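Local structure of macrophage migration inhibitory factor-like protein (Leishmania major, 3FWT) at residues V30-D33 with D34-A38. The protein is a macrophage migration inhibitory factor-like protein, a member of a family of small alpha/beta proteins that assemble as trimers. Residues are numbered along the deposited sequence; the frame is centred on the assembly and turned at random.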
loop_
_atom_site.group_PDB
_atom_site.type_symbol
_atom_site.label_atom_id
_atom_site.label_comp_id
_atom_site.label_asym_id
_atom_site.label_seq_id
_atom_site.Cartn_x
_atom_site.Cartn_y
_atom_site.Cartn_z
ATOM N N VAL A 30 -3.556 -15.701 -6.113
ATOM C CA VAL A 30 -4.336 -16.884 -5.742
ATOM C C VAL A 30 -5.420 -16.602 -4.679
ATOM O O VAL A 30 -5.436 -15.564 -4.046
ATOM C CB VAL A 30 -3.425 -17.976 -5.135
ATOM C CG1 VAL A 30 -2.205 -18.206 -5.965
ATOM C CG2 VAL A 30 -2.943 -17.570 -3.702
ATOM N N SER A 31 -6.318 -17.560 -4.478
ATOM C CA SER A 31 -7.339 -17.430 -3.477
ATOM C C SER A 31 -6.799 -18.009 -2.176
ATOM O O SER A 31 -6.071 -18.995 -2.210
ATOM C CB SER A 31 -8.579 -18.197 -3.964
ATOM O OG SER A 31 -9.565 -18.292 -2.973
ATOM N N LEU A 32 -7.087 -17.405 -1.036
ATOM C CA LEU A 32 -6.552 -17.939 0.218
ATOM C C LEU A 32 -7.791 -18.351 0.982
ATOM O O LEU A 32 -8.869 -17.802 0.740
ATOM C CB LEU A 32 -5.825 -16.846 1.007
ATOM C CG LEU A 32 -4.572 -16.320 0.391
ATOM C CD1 LEU A 32 -4.097 -15.084 1.267
ATOM C CD2 LEU A 32 -3.594 -17.408 0.363
ATOM N N ASP A 33 -7.697 -19.325 1.863
ATOM C CA ASP A 33 -8.853 -19.589 2.717
ATOM C C ASP A 33 -8.495 -19.242 4.129
ATOM O O ASP A 33 -7.393 -18.753 4.409
ATOM C CB ASP A 33 -9.330 -21.034 2.637
ATOM C CG ASP A 33 -8.200 -22.052 2.967
ATOM O OD1 ASP A 33 -7.193 -21.673 3.649
ATOM O OD2 ASP A 33 -8.340 -23.205 2.524
ATOM N N ASP A 34 -9.422 -19.453 5.037
ATOM C CA ASP A 34 -9.090 -19.177 6.430
ATOM C C ASP A 34 -7.874 -19.926 7.070
ATOM O O ASP A 34 -7.190 -19.321 7.915
ATOM C CB ASP A 34 -10.293 -19.373 7.290
ATOM C CG ASP A 34 -11.207 -18.131 7.324
ATOM O OD1 ASP A 34 -12.277 -18.216 7.966
ATOM O OD2 ASP A 34 -10.898 -17.145 6.627
ATOM N N GLN A 35 -7.671 -21.214 6.740
ATOM C CA GLN A 35 -6.541 -22.010 7.275
ATOM C C GLN A 35 -5.183 -21.414 6.825
ATOM O O GLN A 35 -4.217 -21.178 7.622
ATOM C CB GLN A 35 -6.685 -23.499 6.819
ATOM C CG GLN A 35 -8.061 -24.200 7.293
ATOM C CD GLN A 35 -8.376 -25.570 6.635
ATOM O OE1 GLN A 35 -9.051 -25.646 5.589
ATOM N NE2 GLN A 35 -7.931 -26.656 7.282
ATOM N N LYS A 36 -5.139 -21.096 5.528
ATOM C CA LYS A 36 -3.950 -20.560 4.958
ATOM C C LYS A 36 -3.672 -19.172 5.472
ATOM O O LYS A 36 -2.521 -18.819 5.744
ATOM C CB LYS A 36 -4.089 -20.488 3.419
ATOM C CG LYS A 36 -3.796 -21.798 2.602
ATOM C CD LYS A 36 -4.400 -21.625 1.189
ATOM C CE LYS A 36 -3.895 -22.749 0.196
ATOM N NZ LYS A 36 -3.674 -23.996 1.055
ATOM N N ARG A 37 -4.707 -18.328 5.634
ATOM C CA ARG A 37 -4.377 -17.061 6.292
ATOM C C ARG A 37 -3.953 -17.254 7.726
ATOM O O ARG A 37 -3.010 -16.593 8.155
ATOM C CB ARG A 37 -5.523 -16.052 6.274
ATOM C CG ARG A 37 -5.871 -15.551 4.843
ATOM C CD ARG A 37 -7.105 -14.576 4.891
ATOM N NE ARG A 37 -8.390 -15.292 4.926
ATOM C CZ ARG A 37 -9.065 -15.657 3.837
ATOM N NH1 ARG A 37 -8.615 -15.327 2.623
ATOM N NH2 ARG A 37 -10.190 -16.356 3.946
ATOM N N ALA A 38 -4.627 -18.124 8.467
ATOM C CA ALA A 38 -4.183 -18.344 9.842
ATOM C C ALA A 38 -2.708 -18.872 9.908
ATOM O O ALA A 38 -1.883 -18.421 10.722
ATOM C CB ALA A 38 -5.179 -19.226 10.593
HETATM O O HOH W 1 -6.881 -24.986 3.394
#
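The Arg37 guanidinium lies with one face over the Asp33 carbonyl, whose O sits 3.5 Å above the plane and over its centre, while Asp34 OD2 meets the edge. That edge contact is a salt bridge with a nearly straight hydrogen bond: Arg37 NH2 reaches Asp34 OD2 at 2.9 Å, with the acceptor only 4° out of the guanidinium plane. On the carboxylate the approach is less regular, from the anti side and tilted out of the carboxylate plane. A bend at its third torsion folds the arginine back over the start of its own helix, where Arg37 NH1 also makes a weak, strongly bent hydrogen bond to Leu32 O at 3.1 Å. Leu32 CB packs 3.6 Å from Arg37 NH1. Arg37 additionally touches Phe63 of strand 60-64, and Pro68 of a second subunit packs against it.

Asp33 is the N-cap of helix 34-52, which follows strand 22-28 through this loop in the MIF fold. Asp33 holds chi1 at 56°, which sets CG between the backbone N and carbonyl carbon, turning the carboxylate onto the first helical turn. There Asp33 OD1 accepts from Lys36 N at 2.8 Å and 168°, the side chain capping a first-turn amide as an N-cap does. Asp33 O starts the regular ladder by accepting from Arg37 N at 3.0 Å, so side chain and main chain of one residue grip successive amides.

Lys36 runs its CB, CG and CD alongside Asp33 OD1, CB at 3.3 Å from that oxygen, before its end turns away, and its side chain touches Glu108 of helix 92-109. Asp33 OD2 receives a bond from a water that also donates weakly to Gln35 OE1, the carboxylate and amide planes being inclined to each other.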